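Local coordinates for protein response regulator aspartate phosphatase H (Bacillus subtilis, PDB 3Q15) that dephosphorylates the sporulation response regulator Spo0F and also acts on the competence regulator ComA, helping to separate sporulation from competence in time, at residues Y198-A212 / I221-S235. Numbering follows the deposited sequence.
Sequences YDKALPHLEAALELA and IAISLLNIANSYDRS
Leu-209 fits as a knob into a hole made by Ile-221, Ser-224, Leu-225 and Ile-228, where helices 198-212 and 221-235 run antiparallel at 160° with axes 8.7 Å apart. Its CG lies anti to the backbone N (chi1 173°), which directs both methyls across the groove: CD2 meets Ile-228 CD1 at 3.6 Å. The backbones come closest here, 5.1 Å between Leu-209 CA and Ser-224 CA, which the small serine probably permits; its CB lies 3.7 Å from Leu-209 CA. One turn away, Leu-205 CD1 presses on Asn-227 O at 3.3 Å, while Ala-189 of helix 178-194 also touches this leucine.

The Tyr-198 end is more open: Arg-234 and Ser-235 are exposed to solvent and Tyr-198 partly so. Arg-234 CB sits over the ring centre, 3.6 Å from the centroid and 9° off the normal, a CH-pi contact. The arginine chain bends at chi3, bringing NE to Asn-230 O at 3.3 Å, from above the carbonyl plane. Replacing Tyr-198 by an alanine would probably leave Arg-234 CB and CD without the ring they lie against and open a gap at this end of the interface.

With no clear hydrogen bond across, apolar fit joins predicted TPR 3 to predicted TPR 4; the Ser-224 hydroxyl bonds within its own helix, to Phe-220 O, and the Arg-234 guanidinium forms a salt bridge with Asp-193 of helix 178-194.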
ATOM      1  N   TYR A 198      -7.168 -20.327   0.434  1.00 39.27           N
ATOM      2  CA  TYR A 198      -7.492 -20.944  -0.843  1.00 43.29           C
ATOM      3  C   TYR A 198      -9.001 -21.076  -1.035  1.00 42.87           C
ATOM      4  O   TYR A 198      -9.504 -20.966  -2.152  1.00 40.92           O
ATOM      5  CB  TYR A 198      -6.815 -22.310  -0.949  1.00 44.44           C
ATOM      6  CG  TYR A 198      -5.383 -22.299  -0.468  1.00 49.58           C
ATOM      7  CD1 TYR A 198      -4.384 -21.688  -1.217  1.00 49.51           C
ATOM      8  CD2 TYR A 198      -5.027 -22.892   0.739  1.00 53.79           C
ATOM      9  CE1 TYR A 198      -3.069 -21.672  -0.777  1.00 51.32           C
ATOM     10  CE2 TYR A 198      -3.713 -22.881   1.187  1.00 52.58           C
ATOM     11  CZ  TYR A 198      -2.742 -22.270   0.425  1.00 53.16           C
ATOM     12  OH  TYR A 198      -1.439 -22.254   0.862  1.00 58.92           O
ATOM     13  N   ASP A 199      -9.723 -21.303   0.056  1.00 39.13           N
ATOM     14  CA  ASP A 199     -11.173 -21.414  -0.017  1.00 48.12           C
ATOM     15  C   ASP A 199     -11.813 -20.102  -0.483  1.00 49.35           C
ATOM     16  O   ASP A 199     -12.855 -20.112  -1.131  1.00 49.90           O
ATOM     17  CB  ASP A 199     -11.758 -21.871   1.324  1.00 56.06           C
ATOM     18  CG  ASP A 199     -11.393 -20.944   2.468  1.00 65.25           C
ATOM     19  OD1 ASP A 199     -12.273 -20.663   3.311  1.00 70.36           O
ATOM     20  OD2 ASP A 199     -10.228 -20.498   2.531  1.00 65.88           O
ATOM     21  N   LYS A 200     -11.183 -18.975  -0.165  1.00 47.31           N
ATOM     22  CA  LYS A 200     -11.696 -17.683  -0.614  1.00 47.05           C
ATOM     23  C   LYS A 200     -11.355 -17.438  -2.076  1.00 42.24           C
ATOM     24  O   LYS A 200     -12.102 -16.776  -2.793  1.00 40.36           O
ATOM     25  CB  LYS A 200     -11.162 -16.547   0.258  1.00 46.55           C
ATOM     26  CG  LYS A 200     -11.746 -16.535   1.657  1.00 50.06           C
ATOM     27  CD  LYS A 200     -11.086 -15.477   2.519  1.00 52.83           C
ATOM     28  CE  LYS A 200     -11.620 -15.516   3.942  1.00 53.90           C
ATOM     29  NZ  LYS A 200     -10.949 -14.494   4.788  1.00 52.98           N
ATOM     30  N   ALA A 201     -10.229 -17.984  -2.517  1.00 36.23           N
ATOM     31  CA  ALA A 201      -9.802 -17.837  -3.903  1.00 37.74           C
ATOM     32  C   ALA A 201     -10.684 -18.640  -4.859  1.00 42.28           C
ATOM     33  O   ALA A 201     -10.942 -18.218  -5.989  1.00 42.71           O
ATOM     34  CB  ALA A 201      -8.356 -18.264  -4.051  1.00 34.53           C
ATOM     35  N   LEU A 202     -11.135 -19.801  -4.397  1.00 39.32           N
ATOM     36  CA  LEU A 202     -11.815 -20.760  -5.260  1.00 43.07           C
ATOM     37  C   LEU A 202     -13.017 -20.182  -6.015  1.00 43.20           C
ATOM     38  O   LEU A 202     -13.143 -20.396  -7.221  1.00 41.64           O
ATOM     39  CB  LEU A 202     -12.216 -22.016  -4.476  1.00 47.15           C
ATOM     40  CG  LEU A 202     -12.863 -23.135  -5.303  1.00 50.55           C
ATOM     41  CD1 LEU A 202     -11.919 -23.616  -6.399  1.00 45.78           C
ATOM     42  CD2 LEU A 202     -13.292 -24.288  -4.406  1.00 52.95           C
ATOM     43  N   PRO A 203     -13.899 -19.445  -5.318  1.00 43.82           N
ATOM     44  CA  PRO A 203     -15.064 -18.894  -6.020  1.00 44.87           C
ATOM     45  C   PRO A 203     -14.656 -18.040  -7.217  1.00 43.68           C
ATOM     46  O   PRO A 203     -15.286 -18.124  -8.268  1.00 44.93           O
ATOM     47  CB  PRO A 203     -15.745 -18.028  -4.953  1.00 46.83           C
ATOM     48  CG  PRO A 203     -15.327 -18.632  -3.659  1.00 48.86           C
ATOM     49  CD  PRO A 203     -13.917 -19.113  -3.881  1.00 46.97           C
ATOM     50  N   HIS A 204     -13.604 -17.242  -7.067  1.00 45.25           N
ATOM     51  CA  HIS A 204     -13.155 -16.382  -8.157  1.00 40.97           C
ATOM     52  C   HIS A 204     -12.574 -17.198  -9.306  1.00 39.06           C
ATOM     53  O   HIS A 204     -12.775 -16.871 -10.476  1.00 37.28           O
ATOM     54  CB  HIS A 204     -12.150 -15.345  -7.646  1.00 39.98           C
ATOM     55  CG  HIS A 204     -12.696 -14.481  -6.553  1.00 43.53           C
ATOM     56  ND1 HIS A 204     -13.593 -13.460  -6.789  1.00 42.25           N
ATOM     57  CD2 HIS A 204     -12.496 -14.504  -5.215  1.00 42.88           C
ATOM     58  CE1 HIS A 204     -13.912 -12.884  -5.645  1.00 43.08           C
ATOM     59  NE2 HIS A 204     -13.259 -13.497  -4.674  1.00 42.99           N
ATOM     60  N   LEU A 205     -11.864 -18.269  -8.971  1.00 41.87           N
ATOM     61  CA  LEU A 205     -11.322 -19.150  -9.997  1.00 43.17           C
ATOM     62  C   LEU A 205     -12.446 -19.837 -10.770  1.00 45.94           C
ATOM     63  O   LEU A 205     -12.331 -20.063 -11.975  1.00 50.51           O
ATOM     64  CB  LEU A 205     -10.376 -20.184  -9.383  1.00 42.47           C
ATOM     65  CG  LEU A 205      -9.101 -19.620  -8.743  1.00 42.57           C
ATOM     66  CD1 LEU A 205      -8.227 -20.740  -8.202  1.00 42.03           C
ATOM     67  CD2 LEU A 205      -8.321 -18.770  -9.734  1.00 37.74           C
ATOM     68  N   GLU A 206     -13.535 -20.159 -10.082  1.00 44.17           N
ATOM     69  CA  GLU A 206     -14.667 -20.803 -10.740  1.00 47.08           C
ATOM     70  C   GLU A 206     -15.378 -19.835 -11.682  1.00 45.08           C
ATOM     71  O   GLU A 206     -15.763 -20.210 -12.789  1.00 48.63           O
ATOM     72  CB  GLU A 206     -15.643 -21.386  -9.714  1.00 51.18           C
ATOM     73  CG  GLU A 206     -15.084 -22.571  -8.934  1.00 57.13           C
ATOM     74  CD  GLU A 206     -16.041 -23.088  -7.872  1.00 62.16           C
ATOM     75  OE1 GLU A 206     -15.885 -24.253  -7.449  1.00 63.05           O
ATOM     76  OE2 GLU A 206     -16.943 -22.331  -7.457  1.00 66.56           O
ATOM     77  N   ALA A 207     -15.549 -18.592 -11.246  1.00 43.54           N
ATOM     78  CA  ALA A 207     -16.165 -17.579 -12.099  1.00 41.81           C
ATOM     79  C   ALA A 207     -15.299 -17.346 -13.329  1.00 43.88           C
ATOM     80  O   ALA A 207     -15.804 -17.175 -14.435  1.00 44.07           O
ATOM     81  CB  ALA A 207     -16.357 -16.279 -11.333  1.00 40.18           C
ATOM     82  N   ALA A 208     -13.985 -17.348 -13.129  1.00 44.06           N
ATOM     83  CA  ALA A 208     -13.054 -17.198 -14.240  1.00 44.61           C
ATOM     84  C   ALA A 208     -13.209 -18.350 -15.227  1.00 45.33           C
ATOM     85  O   ALA A 208     -13.240 -18.138 -16.437  1.00 47.17           O
ATOM     86  CB  ALA A 208     -11.618 -17.111 -13.736  1.00 45.63           C
ATOM     87  N   LEU A 209     -13.307 -19.570 -14.707  1.00 44.14           N
ATOM     88  CA  LEU A 209     -13.503 -20.733 -15.563  1.00 47.24           C
ATOM     89  C   LEU A 209     -14.773 -20.600 -16.401  1.00 46.94           C
ATOM     90  O   LEU A 209     -14.751 -20.826 -17.610  1.00 50.39           O
ATOM     91  CB  LEU A 209     -13.554 -22.026 -14.742  1.00 49.40           C
ATOM     92  CG  LEU A 209     -13.922 -23.291 -15.529  1.00 54.03           C
ATOM     93  CD1 LEU A 209     -12.927 -23.541 -16.656  1.00 55.03           C
ATOM     94  CD2 LEU A 209     -14.015 -24.509 -14.618  1.00 53.83           C
ATOM     95  N   GLU A 210     -15.876 -20.238 -15.752  1.00 67.81           N
ATOM     96  CA  GLU A 210     -17.159 -20.108 -16.441  1.00 71.20           C
ATOM     97  C   GLU A 210     -17.103 -19.040 -17.525  1.00 71.24           C
ATOM     98  O   GLU A 210     -17.586 -19.244 -18.637  1.00 73.56           O
ATOM     99  CB  GLU A 210     -18.290 -19.803 -15.454  1.00 72.79           C
ATOM    100  CG  GLU A 210     -19.104 -21.024 -15.048  1.00 83.15           C
ATOM    101  CD  GLU A 210     -20.557 -20.691 -14.741  1.00 89.70           C
ATOM    102  OE1 GLU A 210     -20.815 -19.640 -14.116  1.00 88.81           O
ATOM    103  OE2 GLU A 210     -21.442 -21.479 -15.134  1.00 97.14           O
ATOM    104  N   LEU A 211     -16.510 -17.900 -17.194  1.00 67.44           N
ATOM    105  CA  LEU A 211     -16.388 -16.805 -18.146  1.00 68.68           C
ATOM    106  C   LEU A 211     -15.534 -17.228 -19.340  1.00 67.17           C
ATOM    107  O   LEU A 211     -15.882 -16.964 -20.492  1.00 67.00           O
ATOM    108  CB  LEU A 211     -15.782 -15.579 -17.464  1.00 65.77           C
ATOM    109  CG  LEU A 211     -15.715 -14.298 -18.293  1.00 65.12           C
ATOM    110  CD1 LEU A 211     -17.096 -13.918 -18.808  1.00 67.83           C
ATOM    111  CD2 LEU A 211     -15.112 -13.175 -17.467  1.00 62.85           C
ATOM    112  N   ALA A 212     -14.420 -17.897 -19.050  1.00 63.43           N
ATOM    113  CA  ALA A 212     -13.493 -18.364 -20.078  1.00 58.77           C
ATOM    114  C   ALA A 212     -14.140 -19.342 -21.054  1.00 63.58           C
ATOM    115  O   ALA A 212     -13.810 -19.358 -22.239  1.00 63.16           O
ATOM    116  CB  ALA A 212     -12.263 -18.994 -19.434  1.00 55.58           C
ATOM    117  N   ILE A 221      -9.264 -21.409 -20.405  1.00 53.71           N
ATOM    118  CA  ILE A 221      -9.988 -22.555 -19.876  1.00 53.37           C
ATOM    119  C   ILE A 221      -8.996 -23.495 -19.198  1.00 52.26           C
ATOM    120  O   ILE A 221      -9.222 -23.959 -18.081  1.00 54.70           O
ATOM    121  CB  ILE A 221     -10.759 -23.314 -20.980  1.00 51.58           C
ATOM    122  CG1 ILE A 221     -11.908 -22.457 -21.514  1.00 51.63           C
ATOM    123  CG2 ILE A 221     -11.301 -24.628 -20.444  1.00 47.69           C
ATOM    124  CD1 ILE A 221     -12.710 -23.121 -22.617  1.00 49.47           C
ATOM    125  N   ALA A 222      -7.890 -23.760 -19.884  1.00 52.07           N
ATOM    126  CA  ALA A 222      -6.836 -24.606 -19.343  1.00 52.84           C
ATOM    127  C   ALA A 222      -6.211 -23.986 -18.097  1.00 50.27           C
ATOM    128  O   ALA A 222      -5.990 -24.669 -17.096  1.00 49.71           O
ATOM    129  CB  ALA A 222      -5.774 -24.853 -20.399  1.00 56.30           C
ATOM    130  N   ILE A 223      -5.925 -22.689 -18.161  1.00 50.12           N
ATOM    131  CA  ILE A 223      -5.304 -21.996 -17.037  1.00 48.33           C
ATOM    132  C   ILE A 223      -6.230 -21.956 -15.830  1.00 46.86           C
ATOM    133  O   ILE A 223      -5.796 -22.180 -14.700  1.00 48.49           O
ATOM    134  CB  ILE A 223      -4.883 -20.559 -17.408  1.00 51.71           C
ATOM    135  CG1 ILE A 223      -3.794 -20.582 -18.483  1.00 53.00           C
ATOM    136  CG2 ILE A 223      -4.383 -19.821 -16.179  1.00 52.76           C
ATOM    137  CD1 ILE A 223      -3.411 -19.210 -19.002  1.00 52.78           C
ATOM    138  N   SER A 224      -7.508 -21.675 -16.074  1.00 44.92           N
ATOM    139  CA  SER A 224      -8.507 -21.650 -15.006  1.00 46.65           C
ATOM    140  C   SER A 224      -8.600 -22.999 -14.308  1.00 44.64           C
ATOM    141  O   SER A 224      -8.666 -23.072 -13.078  1.00 40.23           O
ATOM    142  CB  SER A 224      -9.883 -21.264 -15.558  1.00 47.90           C
ATOM    143  OG  SER A 224      -9.860 -19.960 -16.120  1.00 48.08           O
ATOM    144  N   LEU A 225      -8.613 -24.064 -15.103  1.00 46.53           N
ATOM    145  CA  LEU A 225      -8.710 -25.420 -14.577  1.00 46.88           C
ATOM    146  C   LEU A 225      -7.468 -25.765 -13.763  1.00 48.06           C
ATOM    147  O   LEU A 225      -7.554 -26.413 -12.720  1.00 47.41           O
ATOM    148  CB  LEU A 225      -8.892 -26.419 -15.721  1.00 48.32           C
ATOM    149  CG  LEU A 225     -10.249 -26.412 -16.430  1.00 48.64           C
ATOM    150  CD1 LEU A 225     -10.194 -27.230 -17.713  1.00 50.21           C
ATOM    151  CD2 LEU A 225     -11.341 -26.942 -15.507  1.00 47.50           C
ATOM    152  N   LEU A 226      -6.314 -25.321 -14.249  1.00 48.01           N
ATOM    153  CA  LEU A 226      -5.057 -25.506 -13.536  1.00 47.41           C
ATOM    154  C   LEU A 226      -5.080 -24.766 -12.203  1.00 44.70           C
ATOM    155  O   LEU A 226      -4.687 -25.308 -11.170  1.00 42.99           O
ATOM    156  CB  LEU A 226      -3.892 -25.008 -14.387  1.00 48.32           C
ATOM    157  CG  LEU A 226      -2.517 -24.988 -13.720  1.00 50.78           C
ATOM    158  CD1 LEU A 226      -2.140 -26.373 -13.222  1.00 52.03           C
ATOM    159  CD2 LEU A 226      -1.482 -24.469 -14.697  1.00 49.21           C
ATOM    160  N   ASN A 227      -5.545 -23.522 -12.236  1.00 43.13           N
ATOM    161  CA  ASN A 227      -5.642 -22.713 -11.030  1.00 42.57           C
ATOM    162  C   ASN A 227      -6.589 -23.323 -10.004  1.00 41.23           C
ATOM    163  O   ASN A 227      -6.304 -23.321  -8.807  1.00 40.22           O
ATOM    164  CB  ASN A 227      -6.054 -21.279 -11.377  1.00 46.15           C
ATOM    165  CG  ASN A 227      -4.941 -20.509 -12.067  1.00 47.77           C
ATOM    166  OD1 ASN A 227      -3.790 -20.935 -12.059  1.00 46.17           O
ATOM    167  ND2 ASN A 227      -5.279 -19.370 -12.657  1.00 49.82           N
ATOM    168  N   ILE A 228      -7.711 -23.852 -10.481  1.00 40.50           N
ATOM    169  CA  ILE A 228      -8.648 -24.556  -9.617  1.00 41.06           C
ATOM    170  C   ILE A 228      -7.984 -25.777  -8.979  1.00 41.86           C
ATOM    171  O   ILE A 228      -8.110 -26.002  -7.775  1.00 36.74           O
ATOM    172  CB  ILE A 228      -9.910 -24.992 -10.391  1.00 44.03           C
ATOM    173  CG1 ILE A 228     -10.676 -23.760 -10.879  1.00 46.54           C
ATOM    174  CG2 ILE A 228     -10.801 -25.857  -9.519  1.00 39.20           C
ATOM    175  CD1 ILE A 228     -11.867 -24.083 -11.740  1.00 47.49           C
ATOM    176  N   ALA A 229      -7.273 -26.556  -9.792  1.00 38.16           N
ATOM    177  CA  ALA A 229      -6.570 -27.742  -9.306  1.00 44.81           C
ATOM    178  C   ALA A 229      -5.534 -27.401  -8.229  1.00 46.95           C
ATOM    179  O   ALA A 229      -5.468 -28.058  -7.189  1.00 45.87           O
ATOM    180  CB  ALA A 229      -5.917 -28.484 -10.464  1.00 46.82           C
ATOM    181  N   ASN A 230      -4.724 -26.377  -8.478  1.00 46.14           N
ATOM    182  CA  ASN A 230      -3.747 -25.943  -7.484  1.00 46.76           C
ATOM    183  C   ASN A 230      -4.440 -25.481  -6.211  1.00 42.89           C
ATOM    184  O   ASN A 230      -3.936 -25.683  -5.106  1.00 39.68           O
ATOM    185  CB  ASN A 230      -2.857 -24.826  -8.032  1.00 48.87           C
ATOM    186  CG  ASN A 230      -1.804 -25.337  -8.992  1.00 55.10           C
ATOM    187  OD1 ASN A 230      -1.255 -26.421  -8.805  1.00 56.92           O
ATOM    188  ND2 ASN A 230      -1.515 -24.557 -10.028  1.00 57.50           N
ATOM    189  N   SER A 231      -5.599 -24.855  -6.374  1.00 36.12           N
ATOM    190  CA  SER A 231      -6.366 -24.375  -5.233  1.00 44.69           C
ATOM    191  C   SER A 231      -6.802 -25.543  -4.354  1.00 45.80           C
ATOM    192  O   SER A 231      -6.618 -25.516  -3.138  1.00 45.15           O
ATOM    193  CB  SER A 231      -7.586 -23.579  -5.701  1.00 42.39           C
ATOM    194  OG  SER A 231      -8.304 -23.040  -4.603  1.00 40.87           O
ATOM    195  N   TYR A 232      -7.384 -26.565  -4.981  1.00 43.99           N
ATOM    196  CA  TYR A 232      -7.804 -27.772  -4.277  1.00 44.25           C
ATOM    197  C   TYR A 232      -6.611 -28.508  -3.679  1.00 45.51           C
ATOM    198  O   TYR A 232      -6.684 -29.018  -2.560  1.00 45.83           O
ATOM    199  CB  TYR A 232      -8.554 -28.718  -5.217  1.00 44.59           C
ATOM    200  CG  TYR A 232      -9.999 -28.353  -5.480  1.00 46.62           C
ATOM    201  CD1 TYR A 232     -10.450 -28.127  -6.771  1.00 47.63           C
ATOM    202  CD2 TYR A 232     -10.916 -28.252  -4.439  1.00 46.12           C
ATOM    203  CE1 TYR A 232     -11.776 -27.808  -7.026  1.00 47.91           C
ATOM    204  CE2 TYR A 232     -12.248 -27.930  -4.684  1.00 46.98           C
ATOM    205  CZ  TYR A 232     -12.668 -27.708  -5.981  1.00 49.13           C
ATOM    206  OH  TYR A 232     -13.982 -27.387  -6.240  1.00 53.61           O
ATOM    207  N   ASP A 233      -5.518 -28.581  -4.433  1.00 42.35           N
ATOM    208  CA  ASP A 233      -4.320 -29.257  -3.953  1.00 44.53           C
ATOM    209  C   ASP A 233      -3.837 -28.613  -2.666  1.00 45.37           C
ATOM    210  O   ASP A 233      -3.423 -29.302  -1.735  1.00 48.26           O
ATOM    211  CB  ASP A 233      -3.206 -29.217  -5.001  1.00 48.79           C
ATOM    212  CG  ASP A 233      -1.942 -29.923  -4.536  1.00 55.81           C
ATOM    213  OD1 ASP A 233      -2.036 -31.067  -4.038  1.00 59.38           O
ATOM    214  OD2 ASP A 233      -0.853 -29.330  -4.666  1.00 55.80           O
ATOM    215  N   ARG A 234      -3.893 -27.285  -2.616  1.00 57.60           N
ATOM    216  CA  ARG A 234      -3.406 -26.552  -1.456  1.00 55.42           C
ATOM    217  C   ARG A 234      -4.417 -26.493  -0.312  1.00 58.09           C
ATOM    218  O   ARG A 234      -4.037 -26.333   0.847  1.00 56.36           O
ATOM    219  CB  ARG A 234      -2.945 -25.147  -1.858  1.00 55.91           C
ATOM    220  CG  ARG A 234      -1.628 -25.145  -2.621  1.00 60.59           C
ATOM    221  CD  ARG A 234      -1.207 -23.747  -3.035  1.00 64.55           C
ATOM    222  NE  ARG A 234      -2.114 -23.178  -4.023  1.00 68.51           N
ATOM    223  CZ  ARG A 234      -1.920 -22.014  -4.632  1.00 70.86           C
ATOM    224  NH1 ARG A 234      -0.843 -21.292  -4.355  1.00 72.50           N
ATOM    225  NH2 ARG A 234      -2.801 -21.574  -5.518  1.00 70.48           N
ATOM    226  N   SER A 235      -5.700 -26.629  -0.636  1.00 57.71           N
ATOM    227  CA  SER A 235      -6.741 -26.628   0.388  1.00 57.97           C
ATOM    228  C   SER A 235      -6.877 -28.008   1.036  1.00 60.42           C
ATOM    229  O   SER A 235      -7.518 -28.156   2.078  1.00 61.65           O
ATOM    230  CB  SER A 235      -8.080 -26.172  -0.194  1.00 54.62           C
ATOM    231  OG  SER A 235      -8.490 -27.022  -1.247  1.00 61.58           O
TER